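Local coordinates for odorant binding protein (AGAP010409-PA) (PDB 3L4A) that probably binds odorant molecules, as a secreted, mainly helical, disulfide-bonded protein of the PBP/GOBP family from the mosquito Anopheles gambiae, at residues E65-S70 / E112-N117. Residues are numbered along the deposited sequence; the frame is centred on the assembly and turned at random.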
loop_
_atom_site.group_PDB
_atom_site.type_symbol
_atom_site.label_atom_id
_atom_site.label_comp_id
_atom_site.label_asym_id
_atom_site.label_seq_id
_atom_site.Cartn_x
_atom_site.Cartn_y
_atom_site.Cartn_z
ATOM N N GLU A 65 2.935 3.369 -11.548
ATOM C CA GLU A 65 2.286 2.614 -12.612
ATOM C C GLU A 65 0.898 2.128 -12.191
ATOM O O GLU A 65 -0.008 2.038 -13.018
ATOM C CB GLU A 65 3.179 1.455 -13.051
ATOM C CG GLU A 65 4.441 1.925 -13.756
ATOM C CD GLU A 65 5.421 0.795 -14.047
ATOM O OE1 GLU A 65 5.021 -0.387 -13.995
ATOM O OE2 GLU A 65 6.598 1.093 -14.337
ATOM N N ASN A 66 0.727 1.854 -10.902
ATOM C CA ASN A 66 -0.565 1.399 -10.381
ATOM C C ASN A 66 -1.575 2.543 -10.248
ATOM O O ASN A 66 -2.753 2.313 -9.968
ATOM C CB ASN A 66 -0.362 0.688 -9.042
ATOM C CG ASN A 66 -1.553 -0.177 -8.644
ATOM O OD1 ASN A 66 -2.131 -0.874 -9.475
ATOM N ND2 ASN A 66 -1.913 -0.136 -7.363
ATOM N N LEU A 67 -1.105 3.768 -10.465
ATOM C CA LEU A 67 -1.938 4.964 -10.440
ATOM C C LEU A 67 -2.311 5.413 -11.854
ATOM O O LEU A 67 -2.640 6.581 -12.085
ATOM C CB LEU A 67 -1.213 6.101 -9.709
ATOM C CG LEU A 67 -1.112 5.901 -8.197
ATOM C CD1 LEU A 67 -0.069 6.835 -7.607
ATOM C CD2 LEU A 67 -2.463 6.129 -7.544
ATOM N N GLY A 68 -2.229 4.488 -12.805
ATOM C CA GLY A 68 -2.690 4.755 -14.156
ATOM C C GLY A 68 -1.643 5.342 -15.084
ATOM O O GLY A 68 -1.986 5.999 -16.068
ATOM N N ASN A 69 -0.370 5.100 -14.782
ATOM C CA ASN A 69 0.720 5.623 -15.605
ATOM C C ASN A 69 1.542 4.499 -16.208
ATOM O O ASN A 69 1.655 3.419 -15.625
ATOM C CB ASN A 69 1.642 6.519 -14.770
ATOM C CG ASN A 69 0.904 7.643 -14.091
ATOM O OD1 ASN A 69 0.777 7.666 -12.860
ATOM N ND2 ASN A 69 0.416 8.589 -14.876
ATOM N N SER A 70 2.137 4.753 -17.372
ATOM C CA SER A 70 2.998 3.755 -18.003
ATOM C C SER A 70 4.447 4.228 -18.145
ATOM O O SER A 70 5.310 3.480 -18.609
ATOM C CB SER A 70 2.443 3.374 -19.376
ATOM O OG SER A 70 2.161 4.531 -20.145
ATOM N N GLU A 112 -6.561 8.145 -3.784
ATOM C CA GLU A 112 -7.909 8.699 -3.726
ATOM C C GLU A 112 -8.175 9.613 -4.920
ATOM O O GLU A 112 -9.265 9.591 -5.486
ATOM C CB GLU A 112 -8.185 9.386 -2.382
ATOM C CG GLU A 112 -8.133 8.398 -1.226
ATOM C CD GLU A 112 -8.881 8.861 0.011
ATOM O OE1 GLU A 112 -9.592 9.885 -0.061
ATOM O OE2 GLU A 112 -8.758 8.188 1.057
ATOM N N MET A 113 -7.181 10.390 -5.331
ATOM C CA MET A 113 -7.373 11.248 -6.491
ATOM C C MET A 113 -7.585 10.402 -7.741
ATOM O O MET A 113 -8.455 10.691 -8.562
ATOM C CB MET A 113 -6.186 12.183 -6.691
ATOM C CG MET A 113 -6.457 13.251 -7.729
ATOM S SD MET A 113 -5.152 14.478 -7.816
ATOM C CE MET A 113 -3.881 13.561 -8.680
ATOM N N TYR A 114 -6.779 9.356 -7.878
ATOM C CA TYR A 114 -6.869 8.465 -9.023
ATOM C C TYR A 114 -8.228 7.773 -9.065
ATOM O O TYR A 114 -8.836 7.643 -10.127
ATOM C CB TYR A 114 -5.747 7.429 -8.963
ATOM C CG TYR A 114 -5.831 6.375 -10.040
ATOM C CD1 TYR A 114 -5.905 6.734 -11.378
ATOM C CD2 TYR A 114 -5.822 5.024 -9.724
ATOM C CE1 TYR A 114 -5.980 5.779 -12.371
ATOM C CE2 TYR A 114 -5.891 4.057 -10.718
ATOM C CZ TYR A 114 -5.969 4.445 -12.037
ATOM O OH TYR A 114 -6.040 3.498 -13.035
ATOM N N GLN A 115 -8.698 7.344 -7.901
ATOM C CA GLN A 115 -9.967 6.634 -7.794
ATOM C C GLN A 115 -11.162 7.551 -8.050
ATOM O O GLN A 115 -12.196 7.111 -8.552
ATOM C CB GLN A 115 -10.071 5.951 -6.428
ATOM C CG GLN A 115 -9.106 4.779 -6.279
ATOM C CD GLN A 115 -8.752 4.470 -4.835
ATOM O OE1 GLN A 115 -9.253 5.109 -3.906
ATOM N NE2 GLN A 115 -7.880 3.486 -4.639
ATOM N N ASN A 116 -11.011 8.829 -7.718
ATOM C CA ASN A 116 -12.072 9.806 -7.940
ATOM C C ASN A 116 -12.051 10.381 -9.354
ATOM O O ASN A 116 -12.955 11.119 -9.748
ATOM C CB ASN A 116 -12.001 10.928 -6.903
ATOM C CG ASN A 116 -12.438 10.473 -5.525
ATOM O OD1 ASN A 116 -13.367 9.676 -5.389
ATOM N ND2 ASN A 116 -11.773 10.980 -4.493
ATOM N N ASN A 117 -11.017 10.040 -10.114
ATOM C CA ASN A 117 -10.925 10.450 -11.510
ATOM C C ASN A 117 -11.569 9.416 -12.426
ATOM O O ASN A 117 -11.997 9.734 -13.536
ATOM C CB ASN A 117 -9.467 10.676 -11.920
ATOM C CG ASN A 117 -8.845 11.883 -11.239
ATOM O OD1 ASN A 117 -9.520 12.622 -10.521
ATOM N ND2 ASN A 117 -7.550 12.089 -11.462
#
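Tyr114 lays one face of its ring over the Leu67–Gly68 peptide, where the chain leaves helix 60-66. The evidence is direct: Leu67 O stands 3.3 Å above the ring plane, displaced toward the rim on the side of CD1 and CE1, and Gly68 N sits 3.8 Å above the same face. Ring and peptide planes lie within about 20° of each other. Tyr114 CG is anti to the backbone N (chi1 175°), a setting that carries the ring off helix 108-117 and across to the turn. No hydrogen bond joins the two segments; the contact consists mainly of the ring over the peptide and the Leu67 methyl against Tyr114 CB.

The tighter part lies at Leu67. Its carbonyl O makes the closest approach, 3.3 Å from Tyr114 CD1. Its CD2 methyl reaches Tyr114 CB at 3.8 Å, meeting the root of the aromatic side chain while the peptide lies over the ring face. Leu67 also touches Asp110 and Tyr111, about one turn earlier in the helix. Asn66 approaches the ring obliquely, its O lying 3.7 Å from Tyr114 CE2, while its side-chain ND2 hydrogen-bonds the hydroxyl of Tyr111 and so adds a polar tie to helix 108-117.

The solvent side is looser: Gly68 buries 19 Å² against 49 Å² for Leu67, and Tyr114 OH makes a single marginal contact, 3.7 Å from Gly68 CA. Gly68, exposed and at phi 89°, carries the chain on past the ring. With only 167 Å² buried over both sides, and no touching residue fully buried, this is a surface patch centred about 13 Å from the chain centre. It represents aromatic-on-peptide packing, in which Tyr114 of helix 108-117 packs on the glycine-containing turn that follows helix 60-66 in a mainly helical PBP/GOBP-type fold.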